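Local coordinates for protein NAD(P)H dehydrogenase (quinone) (Mycobacterium tuberculosis, PDB 1XDI) that reduces quinones to quinols with NADH or NADPH as electron donor, using one bound FAD per subunit, at residues V31-V44 against I101-G115. Sequence-based numbering, arbitrary orientation.
Sequences VTVIDCDGIGGAAV and ITAQLLSMGVQVIAG. With FAD (flavin-adenine dinucleotide), chain C.
Ile39 plugs into the corner between helix 101-107 and strand 111-114, its two branches shared out among four side chains. CG2, anti to the backbone N (chi1 -49° for CG1), lies 3.5 Å from CG2 of Ile101, the two side chains slanting across each other, and also touches Leu105 CD1; the Ile39 and Leu105 side chains reach toward each other, tip to tip. The other branch bends back at chi2 (-58°) and puts CD1 3.6 Å from CG1 of Val112. Thr102 crosses at its flank, with OG1 3.5 Å from Ile39 CB; that hydroxyl is satisfied by the carbonyl of Ser98 one turn earlier. On the same face of the sheet, Val33 CG2 sits 3.9 Å from Val110 CG1. Strand 111-114 is an outermost strand, within this chain, of the parallel FAD-binding Rossmann sheet and runs beside strand 31-35 at 19°. Hydrogen bonds Ile113 N to Val33 O (2.8 Å) and Gly115 N to Asp35 O belong to the parallel ladder. Ile34 and Ile113 pack side by side on the opposite face, CG1 to CB 4.3 Å, against strand 129-134. At the C-terminal end of strand 31-35, Asp35 OD1 accepts a hydrogen bond from the FAD ribose hydroxyl O2B, 2.9 Å away, as expected of the acidic residue ending the second strand of such a fold; Asp37 N donates to that same oxygen. Beyond the turn Gly38-Gly41, Ala43 N donates to FAD phosphate oxygen O2A.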
ATOM      1  N   VAL A  31     -13.046 -28.659  17.958  1.00 10.67           N
ATOM      2  CA  VAL A  31     -12.461 -29.240  16.752  1.00  7.02           C
ATOM      3  C   VAL A  31     -12.079 -30.725  16.887  1.00  5.00           C
ATOM      4  O   VAL A  31     -11.291 -31.122  17.723  1.00  3.53           O
ATOM      5  CB  VAL A  31     -11.177 -28.412  16.335  1.00  7.11           C
ATOM      6  CG1 VAL A  31     -10.810 -28.652  14.890  1.00  4.78           C
ATOM      7  CG2 VAL A  31     -11.396 -26.930  16.627  1.00  5.58           C
ATOM      8  N   THR A  32     -12.625 -31.537  16.019  1.00  4.31           N
ATOM      9  CA  THR A  32     -12.300 -32.958  15.991  1.00  3.68           C
ATOM     10  C   THR A  32     -11.637 -33.271  14.661  1.00  3.03           C
ATOM     11  O   THR A  32     -12.177 -32.897  13.647  1.00  2.92           O
ATOM     12  CB  THR A  32     -13.556 -33.752  16.020  1.00  4.26           C
ATOM     13  OG1 THR A  32     -14.480 -33.153  16.964  1.00  4.31           O
ATOM     14  CG2 THR A  32     -13.236 -35.162  16.320  1.00  1.00           C
ATOM     15  N   VAL A  33     -10.467 -33.914  14.653  1.00  3.85           N
ATOM     16  CA  VAL A  33      -9.764 -34.309  13.397  1.00  1.74           C
ATOM     17  C   VAL A  33      -9.823 -35.829  13.371  1.00  1.71           C
ATOM     18  O   VAL A  33      -9.313 -36.455  14.276  1.00  3.03           O
ATOM     19  CB  VAL A  33      -8.239 -33.920  13.383  1.00  1.35           C
ATOM     20  CG1 VAL A  33      -7.519 -34.584  12.170  1.00  2.89           C
ATOM     21  CG2 VAL A  33      -8.062 -32.435  13.273  1.00  1.00           C
ATOM     22  N   ILE A  34     -10.469 -36.418  12.371  1.00  3.05           N
ATOM     23  CA  ILE A  34     -10.576 -37.885  12.196  1.00  4.03           C
ATOM     24  C   ILE A  34      -9.660 -38.174  11.008  1.00  7.23           C
ATOM     25  O   ILE A  34      -9.971 -37.822   9.865  1.00  6.34           O
ATOM     26  CB  ILE A  34     -11.985 -38.299  11.782  1.00  3.60           C
ATOM     27  CG1 ILE A  34     -12.996 -37.783  12.828  1.00  2.66           C
ATOM     28  CG2 ILE A  34     -11.995 -39.757  11.453  1.00  1.00           C
ATOM     29  CD1 ILE A  34     -14.458 -37.963  12.472  1.00  1.00           C
ATOM     30  N   ASP A  35      -8.510 -38.769  11.298  1.00 10.18           N
ATOM     31  CA  ASP A  35      -7.498 -39.104  10.302  1.00 13.20           C
ATOM     32  C   ASP A  35      -7.119 -40.569  10.490  1.00 15.16           C
ATOM     33  O   ASP A  35      -6.991 -41.054  11.624  1.00 14.62           O
ATOM     34  CB  ASP A  35      -6.278 -38.195  10.501  1.00 13.79           C
ATOM     35  CG  ASP A  35      -5.047 -38.715   9.814  1.00 14.97           C
ATOM     36  OD1 ASP A  35      -5.011 -38.808   8.559  1.00 15.39           O
ATOM     37  OD2 ASP A  35      -4.117 -39.049  10.570  1.00 16.54           O
ATOM     38  N   CYS A  36      -6.920 -41.287   9.396  1.00 17.43           N
ATOM     39  CA  CYS A  36      -6.609 -42.698   9.558  1.00 19.71           C
ATOM     40  C   CYS A  36      -5.132 -43.004   9.574  1.00 19.85           C
ATOM     41  O   CYS A  36      -4.700 -43.857  10.330  1.00 21.57           O
ATOM     42  CB  CYS A  36      -7.329 -43.559   8.507  1.00 19.92           C
ATOM     43  SG  CYS A  36      -7.003 -43.138   6.790  1.00 23.48           S
ATOM     44  N   ASP A  37      -4.319 -42.286   8.825  1.00 19.64           N
ATOM     45  CA  ASP A  37      -2.915 -42.675   8.858  1.00 18.69           C
ATOM     46  C   ASP A  37      -1.998 -41.960   9.821  1.00 16.38           C
ATOM     47  O   ASP A  37      -0.874 -42.383  10.031  1.00 15.72           O
ATOM     48  CB  ASP A  37      -2.312 -42.636   7.441  1.00 22.03           C
ATOM     49  CG  ASP A  37      -2.999 -43.626   6.482  1.00 22.89           C
ATOM     50  OD1 ASP A  37      -3.438 -44.697   6.994  1.00 23.13           O
ATOM     51  OD2 ASP A  37      -3.089 -43.320   5.247  1.00 21.84           O
ATOM     52  N   GLY A  38      -2.452 -40.876  10.415  1.00 14.14           N
ATOM     53  CA  GLY A  38      -1.568 -40.187  11.331  1.00 10.45           C
ATOM     54  C   GLY A  38      -1.284 -38.795  10.848  1.00  8.73           C
ATOM     55  O   GLY A  38      -0.907 -38.591   9.670  1.00  8.13           O
ATOM     56  N   ILE A  39      -1.486 -37.861  11.790  1.00  6.99           N
ATOM     57  CA  ILE A  39      -1.314 -36.420  11.639  1.00  5.47           C
ATOM     58  C   ILE A  39      -0.078 -36.005  10.859  1.00  5.50           C
ATOM     59  O   ILE A  39       1.061 -36.310  11.249  1.00  4.64           O
ATOM     60  CB  ILE A  39      -1.287 -35.733  12.987  1.00  4.37           C
ATOM     61  CG1 ILE A  39      -2.472 -36.222  13.820  1.00  3.74           C
ATOM     62  CG2 ILE A  39      -1.393 -34.226  12.795  1.00  4.18           C
ATOM     63  CD1 ILE A  39      -3.825 -36.017  13.216  1.00  1.00           C
ATOM     64  N   GLY A  40      -0.328 -35.288   9.763  1.00  4.11           N
ATOM     65  CA  GLY A  40       0.730 -34.840   8.896  1.00  2.26           C
ATOM     66  C   GLY A  40       0.358 -35.410   7.561  1.00  3.09           C
ATOM     67  O   GLY A  40       0.835 -34.958   6.505  1.00  4.39           O
ATOM     68  N   GLY A  41      -0.507 -36.419   7.618  1.00  2.46           N
ATOM     69  CA  GLY A  41      -0.956 -37.100   6.416  1.00  1.94           C
ATOM     70  C   GLY A  41       0.154 -37.591   5.505  1.00  1.00           C
ATOM     71  O   GLY A  41       1.308 -37.623   5.878  1.00  1.00           O
ATOM     72  N   ALA A  42      -0.209 -37.965   4.292  1.00  1.12           N
ATOM     73  CA  ALA A  42       0.758 -38.462   3.314  1.00  2.39           C
ATOM     74  C   ALA A  42       1.839 -37.489   2.972  1.00  1.00           C
ATOM     75  O   ALA A  42       2.918 -37.914   2.665  1.00  1.00           O
ATOM     76  CB  ALA A  42       0.051 -38.918   2.021  1.00  2.12           C
ATOM     77  N   ALA A  43       1.530 -36.201   2.995  1.00  1.67           N
ATOM     78  CA  ALA A  43       2.528 -35.167   2.700  1.00  3.80           C
ATOM     79  C   ALA A  43       3.755 -35.326   3.595  1.00  5.16           C
ATOM     80  O   ALA A  43       4.911 -35.194   3.134  1.00  5.43           O
ATOM     81  CB  ALA A  43       1.953 -33.775   2.919  1.00  1.00           C
ATOM     82  N   VAL A  44       3.490 -35.586   4.877  1.00  6.18           N
ATOM     83  CA  VAL A  44       4.522 -35.739   5.890  1.00  7.06           C
ATOM     84  C   VAL A  44       5.034 -37.168   6.092  1.00  8.31           C
ATOM     85  O   VAL A  44       6.224 -37.402   6.306  1.00  9.72           O
ATOM     86  CB  VAL A  44       3.974 -35.234   7.235  1.00  7.64           C
ATOM     87  CG1 VAL A  44       4.753 -35.828   8.435  1.00  7.64           C
ATOM     88  CG2 VAL A  44       4.061 -33.790   7.261  1.00  6.15           C
ATOM     89  N   ILE A 101       3.504 -32.315  15.154  1.00  7.16           N
ATOM     90  CA  ILE A 101       2.166 -31.814  14.815  1.00  7.58           C
ATOM     91  C   ILE A 101       1.037 -32.392  15.682  1.00  7.90           C
ATOM     92  O   ILE A 101       0.076 -31.687  16.091  1.00  6.62           O
ATOM     93  CB  ILE A 101       1.816 -32.106  13.333  1.00  9.19           C
ATOM     94  CG1 ILE A 101       2.960 -31.650  12.436  1.00  8.52           C
ATOM     95  CG2 ILE A 101       0.518 -31.343  12.886  1.00  5.32           C
ATOM     96  CD1 ILE A 101       2.676 -32.018  11.029  1.00  9.82           C
ATOM     97  N   THR A 102       1.134 -33.681  15.962  1.00  6.83           N
ATOM     98  CA  THR A 102       0.094 -34.267  16.779  1.00  6.67           C
ATOM     99  C   THR A 102       0.106 -33.569  18.126  1.00  6.09           C
ATOM    100  O   THR A 102      -0.941 -33.159  18.621  1.00  6.36           O
ATOM    101  CB  THR A 102       0.317 -35.751  16.998  1.00  6.27           C
ATOM    102  OG1 THR A 102       0.720 -36.336  15.756  1.00  6.92           O
ATOM    103  CG2 THR A 102      -0.972 -36.411  17.473  1.00  2.68           C
ATOM    104  N   ALA A 103       1.299 -33.400  18.689  1.00  3.92           N
ATOM    105  CA  ALA A 103       1.418 -32.794  19.997  1.00  3.06           C
ATOM    106  C   ALA A 103       0.853 -31.356  20.018  1.00  4.02           C
ATOM    107  O   ALA A 103       0.186 -30.931  20.966  1.00  2.61           O
ATOM    108  CB  ALA A 103       2.884 -32.842  20.450  1.00  1.00           C
ATOM    109  N   GLN A 104       1.073 -30.619  18.943  1.00  4.54           N
ATOM    110  CA  GLN A 104       0.572 -29.265  18.906  1.00  5.45           C
ATOM    111  C   GLN A 104      -0.956 -29.273  18.887  1.00  6.77           C
ATOM    112  O   GLN A 104      -1.576 -28.530  19.665  1.00  7.91           O
ATOM    113  CB  GLN A 104       1.097 -28.586  17.675  1.00  5.78           C
ATOM    114  CG  GLN A 104       1.138 -27.089  17.702  1.00  5.86           C
ATOM    115  CD  GLN A 104       1.409 -26.526  16.307  1.00  6.11           C
ATOM    116  OE1 GLN A 104       2.061 -27.175  15.462  1.00  7.33           O
ATOM    117  NE2 GLN A 104       0.923 -25.324  16.065  1.00  4.40           N
ATOM    118  N   LEU A 105      -1.550 -30.098  18.011  1.00  6.25           N
ATOM    119  CA  LEU A 105      -3.003 -30.204  17.906  1.00  5.48           C
ATOM    120  C   LEU A 105      -3.556 -30.577  19.261  1.00  7.14           C
ATOM    121  O   LEU A 105      -4.468 -29.927  19.771  1.00  7.86           O
ATOM    122  CB  LEU A 105      -3.427 -31.303  16.927  1.00  4.43           C
ATOM    123  CG  LEU A 105      -3.151 -31.226  15.425  1.00  4.78           C
ATOM    124  CD1 LEU A 105      -3.909 -32.353  14.706  1.00  5.70           C
ATOM    125  CD2 LEU A 105      -3.564 -29.867  14.876  1.00  3.43           C
ATOM    126  N   LEU A 106      -2.981 -31.635  19.837  1.00  8.34           N
ATOM    127  CA  LEU A 106      -3.387 -32.201  21.118  1.00  8.11           C
ATOM    128  C   LEU A 106      -3.337 -31.267  22.314  1.00 10.03           C
ATOM    129  O   LEU A 106      -4.227 -31.284  23.157  1.00 11.92           O
ATOM    130  CB  LEU A 106      -2.553 -33.452  21.391  1.00  5.93           C
ATOM    131  CG  LEU A 106      -3.263 -34.829  21.369  1.00  4.99           C
ATOM    132  CD1 LEU A 106      -4.338 -35.005  20.302  1.00  1.00           C
ATOM    133  CD2 LEU A 106      -2.211 -35.818  21.169  1.00  1.77           C
ATOM    134  N   SER A 107      -2.311 -30.432  22.391  1.00 11.34           N
ATOM    135  CA  SER A 107      -2.177 -29.512  23.520  1.00 10.85           C
ATOM    136  C   SER A 107      -2.988 -28.279  23.234  1.00 11.62           C
ATOM    137  O   SER A 107      -3.208 -27.453  24.136  1.00 12.21           O
ATOM    138  CB  SER A 107      -0.730 -29.088  23.703  1.00  9.83           C
ATOM    139  OG  SER A 107      -0.386 -28.213  22.648  1.00  9.93           O
ATOM    140  N   MET A 108      -3.402 -28.124  21.979  1.00 11.57           N
ATOM    141  CA  MET A 108      -4.201 -26.965  21.624  1.00 12.74           C
ATOM    142  C   MET A 108      -5.669 -27.341  21.866  1.00 11.62           C
ATOM    143  O   MET A 108      -6.612 -26.562  21.622  1.00  9.36           O
ATOM    144  CB  MET A 108      -3.951 -26.554  20.167  1.00 16.33           C
ATOM    145  CG  MET A 108      -4.047 -25.048  19.937  1.00 21.57           C
ATOM    146  SD  MET A 108      -2.485 -24.134  20.277  1.00 30.29           S
ATOM    147  CE  MET A 108      -2.196 -24.356  22.151  1.00 27.70           C
ATOM    148  N   GLY A 109      -5.843 -28.569  22.343  1.00 11.19           N
ATOM    149  CA  GLY A 109      -7.164 -29.051  22.680  1.00 11.09           C
ATOM    150  C   GLY A 109      -7.937 -29.633  21.524  1.00 11.36           C
ATOM    151  O   GLY A 109      -9.162 -29.733  21.563  1.00 11.63           O
ATOM    152  N   VAL A 110      -7.240 -30.001  20.468  1.00 10.66           N
ATOM    153  CA  VAL A 110      -7.932 -30.589  19.342  1.00  9.28           C
ATOM    154  C   VAL A 110      -8.093 -32.067  19.665  1.00  8.61           C
ATOM    155  O   VAL A 110      -7.163 -32.688  20.152  1.00  7.42           O
ATOM    156  CB  VAL A 110      -7.106 -30.367  18.050  1.00  8.69           C
ATOM    157  CG1 VAL A 110      -7.669 -31.157  16.903  1.00  7.75           C
ATOM    158  CG2 VAL A 110      -7.116 -28.885  17.703  1.00  7.31           C
ATOM    159  N   GLN A 111      -9.293 -32.604  19.441  1.00  8.82           N
ATOM    160  CA  GLN A 111      -9.614 -34.053  19.651  1.00  7.79           C
ATOM    161  C   GLN A 111      -9.256 -34.866  18.409  1.00  6.79           C
ATOM    162  O   GLN A 111     -10.002 -34.863  17.431  1.00  6.82           O
ATOM    163  CB  GLN A 111     -11.122 -34.262  19.928  1.00  6.65           C
ATOM    164  CG  GLN A 111     -11.640 -33.404  21.100  1.00  7.07           C
ATOM    165  CD  GLN A 111     -10.678 -33.437  22.266  1.00  8.75           C
ATOM    166  OE1 GLN A 111     -10.503 -34.488  22.914  1.00 12.72           O
ATOM    167  NE2 GLN A 111     -10.007 -32.315  22.522  1.00  6.61           N
ATOM    168  N   VAL A 112      -8.111 -35.547  18.438  1.00  5.60           N
ATOM    169  CA  VAL A 112      -7.680 -36.358  17.303  1.00  3.58           C
ATOM    170  C   VAL A 112      -8.260 -37.753  17.453  1.00  4.01           C
ATOM    171  O   VAL A 112      -8.138 -38.338  18.531  1.00  5.66           O
ATOM    172  CB  VAL A 112      -6.197 -36.505  17.286  1.00  1.86           C
ATOM    173  CG1 VAL A 112      -5.789 -37.169  16.036  1.00  1.76           C
ATOM    174  CG2 VAL A 112      -5.564 -35.178  17.369  1.00  1.66           C
ATOM    175  N   ILE A 113      -8.911 -38.266  16.403  1.00  3.16           N
ATOM    176  CA  ILE A 113      -9.479 -39.625  16.397  1.00  1.87           C
ATOM    177  C   ILE A 113      -8.924 -40.440  15.238  1.00  1.42           C
ATOM    178  O   ILE A 113      -9.310 -40.247  14.095  1.00  1.12           O
ATOM    179  CB  ILE A 113     -11.013 -39.645  16.200  1.00  3.02           C
ATOM    180  CG1 ILE A 113     -11.738 -39.152  17.445  1.00  2.17           C
ATOM    181  CG2 ILE A 113     -11.469 -41.071  15.837  1.00  1.00           C
ATOM    182  CD1 ILE A 113     -13.223 -39.329  17.349  1.00  1.00           C
ATOM    183  N   ALA A 114      -8.054 -41.384  15.538  1.00  2.44           N
ATOM    184  CA  ALA A 114      -7.458 -42.239  14.504  1.00  2.71           C
ATOM    185  C   ALA A 114      -8.520 -43.166  13.918  1.00  3.43           C
ATOM    186  O   ALA A 114      -9.021 -44.063  14.614  1.00  3.10           O
ATOM    187  CB  ALA A 114      -6.290 -43.061  15.113  1.00  1.38           C
ATOM    188  N   GLY A 115      -8.844 -42.967  12.640  1.00  4.23           N
ATOM    189  CA  GLY A 115      -9.864 -43.764  11.998  1.00  5.80           C
ATOM    190  C   GLY A 115     -10.246 -43.190  10.660  1.00  8.84           C
ATOM    191  O   GLY A 115      -9.690 -42.212  10.204  1.00 10.50           O
TER
HETATM  192  PA  FAD C 999      -2.759 -35.678   2.467  1.00 10.91           P
HETATM  193  O1A FAD C 999      -2.602 -36.651   1.305  1.00 12.95           O
HETATM  194  O2A FAD C 999      -1.475 -35.049   3.003  1.00  8.28           O
HETATM  195  O5B FAD C 999      -3.460 -36.483   3.556  1.00 10.84           O
HETATM  196  C5B FAD C 999      -4.866 -36.621   3.772  1.00 10.03           C
HETATM  197  C4B FAD C 999      -4.836 -37.650   4.882  1.00  9.05           C
HETATM  198  O4B FAD C 999      -6.123 -37.957   5.354  1.00  8.22           O
HETATM  199  C3B FAD C 999      -4.159 -39.091   4.575  1.00  8.19           C
HETATM  200  O3B FAD C 999      -2.792 -39.187   4.976  1.00  3.90           O
HETATM  201  C2B FAD C 999      -5.007 -40.073   5.236  1.00 10.30           C
HETATM  202  O2B FAD C 999      -4.541 -40.695   6.435  1.00 12.96           O
HETATM  203  C1B FAD C 999      -6.290 -39.353   5.567  1.00 10.01           C
HETATM  204  N9A FAD C 999      -7.487 -39.846   5.010  1.00  7.28           N
HETATM  205  C8A FAD C 999      -7.858 -40.280   3.753  1.00  8.87           C
HETATM  206  N7A FAD C 999      -9.100 -40.682   3.681  1.00  8.41           N
HETATM  207  C5A FAD C 999      -9.583 -40.510   4.945  1.00  8.16           C
HETATM  208  C6A FAD C 999     -10.824 -40.745   5.561  1.00  6.99           C
HETATM  209  N6A FAD C 999     -11.857 -41.238   4.910  1.00  5.33           N
HETATM  210  N1A FAD C 999     -10.952 -40.444   6.901  1.00  5.89           N
HETATM  211  C2A FAD C 999      -9.931 -39.939   7.612  1.00  5.45           C
HETATM  212  N3A FAD C 999      -8.676 -39.677   7.083  1.00  7.49           N
HETATM  213  C4A FAD C 999      -8.649 -40.028   5.694  1.00  7.96           C
HETATM  214  N1  FAD C 999       3.808 -30.544  -2.059  1.00  5.54           N
HETATM  215  C2  FAD C 999       4.568 -29.451  -1.740  1.00  6.11           C
HETATM  216  O2  FAD C 999       4.046 -28.375  -1.392  1.00  9.84           O
HETATM  217  N3  FAD C 999       5.938 -29.554  -1.810  1.00  3.02           N
HETATM  218  C4  FAD C 999       6.643 -30.671  -2.164  1.00  1.67           C
HETATM  219  O4  FAD C 999       7.872 -30.632  -2.181  1.00  2.12           O
HETATM  220  C4X FAD C 999       5.899 -31.729  -2.476  1.00  3.89           C
HETATM  221  N5  FAD C 999       6.613 -32.906  -2.840  1.00  5.44           N
HETATM  222  C5X FAD C 999       5.823 -34.038  -3.167  1.00  5.92           C
HETATM  223  C6  FAD C 999       6.445 -35.256  -3.519  1.00  6.94           C
HETATM  224  C7  FAD C 999       5.708 -36.420  -3.861  1.00  7.15           C
HETATM  225  C7M FAD C 999       6.447 -37.730  -4.229  1.00  7.14           C
HETATM  226  C8  FAD C 999       4.285 -36.330  -3.859  1.00  5.29           C
HETATM  227  C8M FAD C 999       3.395 -37.506  -4.227  1.00  5.84           C
HETATM  228  C9  FAD C 999       3.650 -35.175  -3.507  1.00  4.69           C
HETATM  229  C9A FAD C 999       4.355 -34.033  -3.142  1.00  4.23           C
HETATM  230  N10 FAD C 999       3.731 -32.758  -2.739  1.00  4.19           N
HETATM  231  C10 FAD C 999       4.477 -31.661  -2.413  1.00  4.98           C
HETATM  232  C1' FAD C 999       2.319 -32.752  -2.672  1.00  2.93           C
HETATM  233  C2' FAD C 999       1.740 -32.659  -1.291  1.00  3.17           C
HETATM  234  O2' FAD C 999       2.286 -33.756  -0.478  1.00  1.51           O
HETATM  235  C3' FAD C 999       0.239 -32.745  -1.284  1.00  4.07           C
HETATM  236  O3' FAD C 999      -0.267 -31.596  -1.912  1.00  2.64           O
HETATM  237  C4' FAD C 999      -0.403 -32.729   0.089  1.00  5.47           C
HETATM  238  O4' FAD C 999       0.124 -33.974   0.684  1.00  9.05           O
HETATM  239  C5' FAD C 999      -1.839 -32.911   0.174  1.00  5.80           C
HETATM  240  O5' FAD C 999      -2.240 -32.754   1.527  1.00  8.14           O
HETATM  241  P   FAD C 999      -3.683 -33.044   2.049  1.00  6.72           P
HETATM  242  O1P FAD C 999      -3.658 -32.641   3.407  1.00  7.89           O
HETATM  243  O2P FAD C 999      -4.762 -32.497   1.197  1.00  8.26           O
HETATM  244  O3P FAD C 999      -3.719 -34.579   1.901  1.00  8.64           O